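Local coordinates for protein rhamnosidase B (PDB 2OKX) that hydrolyses terminal alpha-L-rhamnose residues from rhamnosides as a glycoside hydrolase of family 78, probably through an inverting mechanism, at residues Pro19-Trp23 / Phe150-Ile154; Pro142-Gln148 / Gly481-Thr485; Val501-Phe505 / Pro569-Gln573. All blocks are in the same frame, centred on the assembly; numbering follows the deposited sequence.

Contact 1 of 3, residues Pro19-Trp23 / Phe150-Ile154; sequences PRNEW and FGEVI
N21 and F150 form the stacked centre of a buried contact made by carbons and flat faces, where the start of strand 22-31 in an antiparallel sheet meets the chain entering strand 153-155. The N21 amide lies flat on the F150 ring, the two planes 6° apart and N21 CG 3.4 Å from F150 CG. With CG anti to the backbone N (chi1 -173°), N21 lies along F150 in the opposite sense, and its CB makes a CH-pi contact over the ring centre at 3.5 Å from the F150 centroid. R20 reaches the rim of the same ring: its NH2 lies at the edge, 3.5 Å from F150 CE1, and the guanidinium is turned 74° to the ring, so the ring edge meets its face. Further along, W23 CH2 rests 3.4 Å from E152 CB, while W23 CZ3 touches I154 CD1 at 3.9 Å. The polar ends bond to residues beyond the two segments: R20 to D224, N21 to S141, and E152 to R503, Y497 and S499. Charged and amide groups thus lend their carbons and flat surfaces to the aromatic rings, while N21 OD1, the buried E152 carboxylate and R20 NH2 are matched by those outer partners.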
loop_
_atom_site.group_PDB
_atom_site.type_symbol
_atom_site.label_atom_id
_atom_site.label_comp_id
_atom_site.label_asym_id
_atom_site.label_seq_id
_atom_site.Cartn_x
_atom_site.Cartn_y
_atom_site.Cartn_z
ATOM N N PRO A 19 20.890 -3.133 -11.668
ATOM C CA PRO A 19 20.050 -3.584 -12.775
ATOM C C PRO A 19 18.570 -3.427 -12.446
ATOM O O PRO A 19 18.180 -3.419 -11.275
ATOM C CB PRO A 19 20.456 -5.044 -12.937
ATOM C CG PRO A 19 20.748 -5.452 -11.529
ATOM C CD PRO A 19 21.535 -4.276 -10.997
ATOM N N ARG A 20 17.755 -3.298 -13.484
ATOM C CA ARG A 20 16.319 -3.148 -13.299
ATOM C C ARG A 20 15.649 -4.497 -13.077
ATOM O O ARG A 20 15.919 -5.461 -13.797
ATOM C CB ARG A 20 15.686 -2.496 -14.532
ATOM C CG ARG A 20 14.153 -2.411 -14.486
ATOM C CD ARG A 20 13.583 -2.252 -15.891
ATOM N NE ARG A 20 12.120 -2.198 -15.952
ATOM C CZ ARG A 20 11.386 -1.124 -15.667
ATOM N NH1 ARG A 20 11.967 0.010 -15.283
ATOM N NH2 ARG A 20 10.068 -1.170 -15.808
ATOM N N ASN A 21 14.786 -4.557 -12.068
ATOM C CA ASN A 21 14.009 -5.761 -11.787
ATOM C C ASN A 21 14.803 -7.057 -11.967
ATOM O O ASN A 21 14.441 -7.900 -12.780
ATOM C CB ASN A 21 12.788 -5.761 -12.714
ATOM C CG ASN A 21 11.802 -6.879 -12.412
ATOM O OD1 ASN A 21 10.957 -7.210 -13.244
ATOM N ND2 ASN A 21 11.897 -7.452 -11.225
ATOM N N GLU A 22 15.878 -7.218 -11.203
ATOM C CA GLU A 22 16.687 -8.424 -11.308
ATOM C C GLU A 22 16.708 -9.228 -10.018
ATOM O O GLU A 22 16.976 -8.692 -8.946
ATOM C CB GLU A 22 18.131 -8.073 -11.698
ATOM C CG GLU A 22 19.057 -9.285 -11.791
ATOM C CD GLU A 22 20.470 -8.924 -12.224
ATOM O OE1 GLU A 22 21.379 -8.873 -11.360
ATOM O OE2 GLU A 22 20.664 -8.681 -13.433
ATOM N N TRP A 23 16.420 -10.520 -10.132
ATOM C CA TRP A 23 16.440 -11.411 -8.979
ATOM C C TRP A 23 17.731 -12.224 -9.078
ATOM O O TRP A 23 17.962 -12.922 -10.063
ATOM C CB TRP A 23 15.206 -12.320 -8.997
ATOM C CG TRP A 23 13.916 -11.563 -8.776
ATOM C CD1 TRP A 23 13.766 -10.205 -8.683
ATOM C CD2 TRP A 23 12.606 -12.123 -8.614
ATOM N NE1 TRP A 23 12.445 -9.886 -8.472
ATOM C CE2 TRP A 23 11.712 -11.043 -8.425
ATOM C CE3 TRP A 23 12.101 -13.430 -8.608
ATOM C CZ2 TRP A 23 10.337 -11.233 -8.233
ATOM C CZ3 TRP A 23 10.731 -13.617 -8.417
ATOM C CH2 TRP A 23 9.868 -12.523 -8.231
ATOM N N PHE A 150 7.842 -4.941 -8.861
ATOM C CA PHE A 150 7.451 -5.544 -10.133
ATOM C C PHE A 150 6.662 -6.842 -9.995
ATOM O O PHE A 150 6.882 -7.617 -9.064
ATOM C CB PHE A 150 8.708 -5.846 -10.961
ATOM C CG PHE A 150 9.545 -4.637 -11.266
ATOM C CD1 PHE A 150 9.405 -3.965 -12.477
ATOM C CD2 PHE A 150 10.471 -4.166 -10.343
ATOM C CE1 PHE A 150 10.173 -2.842 -12.765
ATOM C CE2 PHE A 150 11.246 -3.038 -10.620
ATOM C CZ PHE A 150 11.097 -2.377 -11.833
ATOM N N GLY A 151 5.743 -7.066 -10.934
ATOM C CA GLY A 151 4.973 -8.300 -10.959
ATOM C C GLY A 151 5.860 -9.202 -11.795
ATOM O O GLY A 151 6.216 -8.838 -12.917
ATOM N N GLU A 152 6.221 -10.372 -11.281
ATOM C CA GLU A 152 7.142 -11.229 -12.013
ATOM C C GLU A 152 6.606 -12.155 -13.092
ATOM O O GLU A 152 5.416 -12.462 -13.158
ATOM C CB GLU A 152 7.991 -12.050 -11.026
ATOM C CG GLU A 152 7.344 -13.328 -10.457
ATOM C CD GLU A 152 6.466 -13.088 -9.230
ATOM O OE1 GLU A 152 6.267 -14.051 -8.455
ATOM O OE2 GLU A 152 5.973 -11.955 -9.042
ATOM N N VAL A 153 7.528 -12.562 -13.959
ATOM C CA VAL A 153 7.271 -13.499 -15.047
ATOM C C VAL A 153 8.445 -14.470 -14.933
ATOM O O VAL A 153 9.601 -14.080 -15.122
ATOM C CB VAL A 153 7.304 -12.814 -16.422
ATOM C CG1 VAL A 153 7.273 -13.866 -17.522
ATOM C CG2 VAL A 153 6.109 -11.884 -16.563
ATOM N N ILE A 154 8.143 -15.722 -14.601
ATOM C CA ILE A 154 9.172 -16.738 -14.404
ATOM C C ILE A 154 8.993 -17.949 -15.307
ATOM O O ILE A 154 7.940 -18.582 -15.301
ATOM C CB ILE A 154 9.156 -17.264 -12.942
ATOM C CG1 ILE A 154 9.189 -16.099 -11.949
ATOM C CG2 ILE A 154 10.327 -18.210 -12.716
ATOM C CD1 ILE A 154 10.482 -15.306 -11.944
#

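Contact 2 of 3, residues Pro142-Gln148 / Gly481-Thr485; sequences PRMACQQ and GLDNT
The backbones of M144 and D483 run close, their CA atoms 4.8 Å apart, and are tied by a bond from D483 N to M144 O of 2.9 Å and 161°, in the carbonyl plane. The same carbonyl also receives a CA-H...O approach from L482. M144 runs alongside L482, both chains heading in one direction: CG anti to the backbone N (chi1 -167°) and an extended chain bring M144 CG to 3.9 Å from L482 CD1. Its methyl CE goes on to N484 OD1 at 3.8 Å, while N484 ND2 is held by the carbonyls of G467 and G504. D483 and N484 are each the centre of an inverse gamma turn, and this kinked run, from the concanavalin-like domain, meets a loop of the N-terminal domain just before strands 485-489 and 153-155 pair in parallel. A145 CB packs 3.5 Å from G481 O, an oxygen that a water links to C146 N. The D483 side chain stands roughly square to that of P142, OD2 lying 3.7 Å from P142 CB, and H315 holds OD1. A second water sits between D483 OD1 and M144 O, 2.7 Å from the latter, although competing acceptors leave its protons uncertain. Within the loop, R143 holds Q148 O with NE and NH2 together, the NE bond 2.8 Å long and the oxygen in the guanidinium plane.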
loop_
_atom_site.group_PDB
_atom_site.type_symbol
_atom_site.label_atom_id
_atom_site.label_comp_id
_atom_site.label_asym_id
_atom_site.label_seq_id
_atom_site.Cartn_x
_atom_site.Cartn_y
_atom_site.Cartn_z
ATOM N N PRO A 142 6.273 -6.546 -15.987
ATOM C CA PRO A 142 5.594 -5.292 -15.642
ATOM C C PRO A 142 5.937 -4.643 -14.306
ATOM O O PRO A 142 6.139 -5.323 -13.296
ATOM C CB PRO A 142 4.110 -5.669 -15.705
ATOM C CG PRO A 142 4.078 -6.826 -16.653
ATOM C CD PRO A 142 5.287 -7.614 -16.226
ATOM N N ARG A 143 6.004 -3.314 -14.316
ATOM C CA ARG A 143 6.231 -2.566 -13.094
ATOM C C ARG A 143 4.879 -2.779 -12.419
ATOM O O ARG A 143 3.835 -2.650 -13.060
ATOM C CB ARG A 143 6.451 -1.080 -13.402
ATOM C CG ARG A 143 6.551 -0.186 -12.171
ATOM C CD ARG A 143 7.798 -0.470 -11.346
ATOM N NE ARG A 143 7.715 0.177 -10.039
ATOM C CZ ARG A 143 7.849 1.483 -9.827
ATOM N NH1 ARG A 143 8.089 2.311 -10.837
ATOM N NH2 ARG A 143 7.707 1.970 -8.601
ATOM N N MET A 144 4.893 -3.124 -11.141
ATOM C CA MET A 144 3.655 -3.394 -10.418
ATOM C C MET A 144 2.760 -2.171 -10.251
ATOM O O MET A 144 1.572 -2.213 -10.571
ATOM C CB MET A 144 3.985 -3.984 -9.052
ATOM C CG MET A 144 2.803 -4.593 -8.317
ATOM S SD MET A 144 3.423 -5.566 -6.939
ATOM C CE MET A 144 1.944 -5.673 -5.876
ATOM N N ALA A 145 3.336 -1.087 -9.747
ATOM C CA ALA A 145 2.593 0.146 -9.524
ATOM C C ALA A 145 3.585 1.263 -9.256
ATOM O O ALA A 145 4.755 1.002 -8.960
ATOM C CB ALA A 145 1.655 -0.019 -8.322
ATOM N N CYS A 146 3.127 2.505 -9.344
ATOM C CA CYS A 146 4.027 3.623 -9.092
ATOM C C CYS A 146 4.588 3.537 -7.677
ATOM O O CYS A 146 5.686 4.025 -7.408
ATOM C CB CYS A 146 3.304 4.964 -9.292
ATOM S SG CYS A 146 1.943 5.317 -8.138
ATOM N N GLN A 147 3.847 2.886 -6.781
ATOM C CA GLN A 147 4.266 2.764 -5.387
ATOM C C GLN A 147 5.125 1.546 -5.074
ATOM O O GLN A 147 5.879 1.553 -4.100
ATOM C CB GLN A 147 3.041 2.704 -4.452
ATOM C CG GLN A 147 1.997 3.806 -4.641
ATOM C CD GLN A 147 0.911 3.417 -5.624
ATOM O OE1 GLN A 147 1.031 2.418 -6.333
ATOM N NE2 GLN A 147 -0.156 4.213 -5.679
ATOM N N GLN A 148 5.033 0.511 -5.902
ATOM C CA GLN A 148 5.739 -0.726 -5.602
ATOM C C GLN A 148 6.830 -1.223 -6.550
ATOM O O GLN A 148 7.394 -0.459 -7.328
ATOM C CB GLN A 148 4.688 -1.818 -5.397
ATOM C CG GLN A 148 3.444 -1.309 -4.659
ATOM C CD GLN A 148 2.701 -2.416 -3.938
ATOM O OE1 GLN A 148 1.472 -2.527 -4.024
ATOM N NE2 GLN A 148 3.444 -3.239 -3.217
ATOM N N GLY A 481 -4.156 0.417 -12.433
ATOM C CA GLY A 481 -3.056 1.090 -11.765
ATOM C C GLY A 481 -2.218 0.117 -10.954
ATOM O O GLY A 481 -1.209 0.497 -10.347
ATOM N N LEU A 482 -2.632 -1.146 -10.951
ATOM C CA LEU A 482 -1.927 -2.180 -10.201
ATOM C C LEU A 482 -1.867 -3.503 -10.948
ATOM O O LEU A 482 -2.877 -4.197 -11.074
ATOM C CB LEU A 482 -2.617 -2.411 -8.852
ATOM C CG LEU A 482 -2.090 -3.561 -7.992
ATOM C CD1 LEU A 482 -0.730 -3.177 -7.405
ATOM C CD2 LEU A 482 -3.085 -3.869 -6.877
ATOM N N ASP A 483 -0.689 -3.846 -11.455
ATOM C CA ASP A 483 -0.518 -5.121 -12.141
ATOM C C ASP A 483 -0.302 -6.140 -11.028
ATOM O O ASP A 483 0.825 -6.549 -10.746
ATOM C CB ASP A 483 0.698 -5.073 -13.065
ATOM C CG ASP A 483 0.372 -4.484 -14.420
ATOM O OD1 ASP A 483 0.046 -3.280 -14.495
ATOM O OD2 ASP A 483 0.439 -5.239 -15.415
ATOM N N ASN A 484 -1.403 -6.523 -10.386
ATOM C CA ASN A 484 -1.406 -7.460 -9.260
ATOM C C ASN A 484 -1.300 -8.878 -9.805
ATOM O O ASN A 484 -2.174 -9.717 -9.575
ATOM C CB ASN A 484 -2.721 -7.285 -8.497
ATOM C CG ASN A 484 -2.552 -7.436 -7.010
ATOM O OD1 ASN A 484 -1.460 -7.252 -6.478
ATOM N ND2 ASN A 484 -3.647 -7.749 -6.321
ATOM N N THR A 485 -0.195 -9.152 -10.489
ATOM C CA THR A 485 -0.035 -10.428 -11.163
ATOM C C THR A 485 1.365 -11.026 -11.220
ATOM O O THR A 485 2.350 -10.428 -10.803
ATOM C CB THR A 485 -0.436 -10.266 -12.630
ATOM O OG1 THR A 485 0.523 -9.408 -13.263
ATOM C CG2 THR A 485 -1.807 -9.616 -12.764
HETATM O O HOH W 1 1.106 -1.228 -13.032
HETATM O O HOH W 2 0.355 2.746 -10.481
#

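Contact 3 of 3, residues Val501-Phe505 / Pro569-Gln573; sequences VRRGF and PSYEQ
P569 meets G504 backbone to backbone, where the loop between helices 544-559 and 577-590 approaches strand 503-505. P569 O lies 3.4 Å from G504 CA in a CA-H...O contact; the G504 amide is also near, but its angle is too poor for a hydrogen bond. The approach depends on glycine: a CB on G504 would fall 2.5 Å from P569 C, a clash. Next comes S570, whose CB sits 3.4 Å from G504 O. Its own carbonyl turns to a water, which accepts from G504 N at 3.0 Å and lies 2.7 Å from S570 O, bridging the two backbones. Three residues on, the chain returns through Q573. With CG anti to the carbonyl carbon (chi1 -69°) and the rest of the chain extended, the Q573 amide reaches R502. NE2 spends its two N-H bonds on different carbonyls, one on P569 O at 2.8 Å within its own loop and one, nearly straight, on R502 O at 3.2 Å. The latter bond arrives from above the R502 carbonyl plane, 65° out of it. The amide's oxygen, OE1, rests 3.3 Å from R502 CD, the guanidinium standing 85° to the amide, while a water donates to both OE1 and R502 O. The R502 NH1 is held by S529 and S448. A leucine in place of Q573 would probably leave P569 O and R502 O without this shared donor, and the bridging water without one acceptor. The contact joins the concanavalin-like domain to the six-hairpin, alpha-barrel glycosidase domain through main-chain carbonyls, one amide and two waters, a chemistry that fixes the loop's position through directional bonds more than through apolar packing.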
loop_
_atom_site.group_PDB
_atom_site.type_symbol
_atom_site.label_atom_id
_atom_site.label_comp_id
_atom_site.label_asym_id
_atom_site.label_seq_id
_atom_site.Cartn_x
_atom_site.Cartn_y
_atom_site.Cartn_z
ATOM N N VAL A 501 6.739 -11.822 -4.054
ATOM C CA VAL A 501 6.148 -10.490 -4.153
ATOM C C VAL A 501 4.813 -10.476 -3.416
ATOM O O VAL A 501 3.917 -11.247 -3.740
ATOM C CB VAL A 501 5.915 -10.101 -5.630
ATOM C CG1 VAL A 501 5.191 -8.757 -5.719
ATOM C CG2 VAL A 501 7.250 -10.041 -6.357
ATOM N N ARG A 502 4.684 -9.603 -2.423
ATOM C CA ARG A 502 3.448 -9.515 -1.654
ATOM C C ARG A 502 2.299 -8.930 -2.468
ATOM O O ARG A 502 2.483 -7.973 -3.215
ATOM C CB ARG A 502 3.655 -8.650 -0.406
ATOM C CG ARG A 502 2.364 -8.379 0.374
ATOM C CD ARG A 502 2.543 -7.270 1.405
ATOM N NE ARG A 502 3.382 -7.678 2.529
ATOM C CZ ARG A 502 2.997 -8.520 3.484
ATOM N NH1 ARG A 502 1.780 -9.055 3.463
ATOM N NH2 ARG A 502 3.833 -8.831 4.462
ATOM N N ARG A 503 1.118 -9.524 -2.325
ATOM C CA ARG A 503 -0.079 -9.043 -3.006
ATOM C C ARG A 503 -1.268 -9.089 -2.052
ATOM O O ARG A 503 -1.348 -9.963 -1.192
ATOM C CB ARG A 503 -0.392 -9.895 -4.241
ATOM C CG ARG A 503 0.655 -9.783 -5.339
ATOM C CD ARG A 503 0.278 -10.571 -6.578
ATOM N NE ARG A 503 1.362 -10.521 -7.558
ATOM C CZ ARG A 503 2.485 -11.227 -7.466
ATOM N NH1 ARG A 503 2.675 -12.058 -6.446
ATOM N NH2 ARG A 503 3.436 -11.076 -8.374
ATOM N N GLY A 504 -2.179 -8.132 -2.208
ATOM C CA GLY A 504 -3.365 -8.083 -1.371
ATOM C C GLY A 504 -4.552 -8.272 -2.294
ATOM O O GLY A 504 -4.628 -7.628 -3.343
ATOM N N PHE A 505 -5.469 -9.156 -1.923
ATOM C CA PHE A 505 -6.635 -9.431 -2.753
ATOM C C PHE A 505 -7.535 -10.438 -2.046
ATOM O O PHE A 505 -7.156 -11.010 -1.025
ATOM C CB PHE A 505 -6.174 -10.041 -4.082
ATOM C CG PHE A 505 -5.480 -11.368 -3.921
ATOM C CD1 PHE A 505 -6.199 -12.558 -3.982
ATOM C CD2 PHE A 505 -4.117 -11.426 -3.644
ATOM C CE1 PHE A 505 -5.574 -13.787 -3.765
ATOM C CE2 PHE A 505 -3.478 -12.653 -3.424
ATOM C CZ PHE A 505 -4.209 -13.836 -3.484
ATOM N N PRO A 569 -3.165 -3.179 1.590
ATOM C CA PRO A 569 -2.345 -4.318 1.166
ATOM C C PRO A 569 -2.326 -4.570 -0.345
ATOM O O PRO A 569 -1.468 -5.298 -0.848
ATOM C CB PRO A 569 -2.980 -5.477 1.917
ATOM C CG PRO A 569 -4.445 -5.131 1.817
ATOM C CD PRO A 569 -4.460 -3.637 2.130
ATOM N N SER A 570 -3.269 -3.970 -1.064
ATOM C CA SER A 570 -3.353 -4.177 -2.504
ATOM C C SER A 570 -2.600 -3.154 -3.354
ATOM O O SER A 570 -1.476 -3.416 -3.788
ATOM C CB SER A 570 -4.823 -4.228 -2.942
ATOM O OG SER A 570 -5.510 -3.041 -2.583
ATOM N N TYR A 571 -3.209 -1.992 -3.581
ATOM C CA TYR A 571 -2.600 -0.963 -4.417
ATOM C C TYR A 571 -1.239 -0.404 -4.017
ATOM O O TYR A 571 -0.364 -0.261 -4.876
ATOM C CB TYR A 571 -3.558 0.224 -4.606
ATOM C CG TYR A 571 -4.847 -0.130 -5.316
ATOM C CD1 TYR A 571 -5.944 -0.618 -4.609
ATOM C CD2 TYR A 571 -4.946 -0.033 -6.704
ATOM C CE1 TYR A 571 -7.109 -1.008 -5.265
ATOM C CE2 TYR A 571 -6.103 -0.423 -7.373
ATOM C CZ TYR A 571 -7.179 -0.912 -6.650
ATOM O OH TYR A 571 -8.306 -1.345 -7.309
ATOM N N GLU A 572 -1.034 -0.110 -2.734
ATOM C CA GLU A 572 0.223 0.518 -2.338
ATOM C C GLU A 572 1.170 -0.159 -1.342
ATOM O O GLU A 572 2.375 -0.229 -1.602
ATOM C CB GLU A 572 -0.084 1.944 -1.861
ATOM C CG GLU A 572 -1.184 2.621 -2.688
ATOM C CD GLU A 572 -1.239 4.129 -2.507
ATOM O OE1 GLU A 572 -2.265 4.736 -2.888
ATOM O OE2 GLU A 572 -0.259 4.710 -2.002
ATOM N N GLN A 573 0.648 -0.640 -0.213
ATOM C CA GLN A 573 1.495 -1.271 0.804
ATOM C C GLN A 573 2.516 -0.230 1.278
ATOM O O GLN A 573 3.661 -0.556 1.611
ATOM C CB GLN A 573 2.219 -2.493 0.220
ATOM C CG GLN A 573 1.300 -3.674 -0.105
ATOM C CD GLN A 573 1.967 -4.728 -0.983
ATOM O OE1 GLN A 573 3.161 -4.997 -0.857
ATOM N NE2 GLN A 573 1.183 -5.342 -1.864
HETATM O O HOH W 3 4.576 -5.960 -3.246
HETATM O O HOH W 4 -1.039 -6.115 -4.052
#

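Overall arrangement
All three contacts are mostly buried; G481 of contact 2 is exposed, and R20 of contact 1 and R502 of contact 3 are partly so. The centre of contact 3 lies about 6 Å from the centre of the chain, those of contacts 2 and 1 about 11 Å and 19 Å. Contacts 1 and 2 draw on one continuous run, 142-154, and interlock through G151 N and P142 O, 3.0 Å apart. R503 joins the set, with NH2 2.8 Å from E152 OE2 in a salt bridge to contact 1 and close to T485 O of contact 2. Chemistry shifts along the way: stacked flat groups in contact 1, one backbone bond, apolar chains and bridging waters in contact 2, then carbonyls, an amide and water in contact 3.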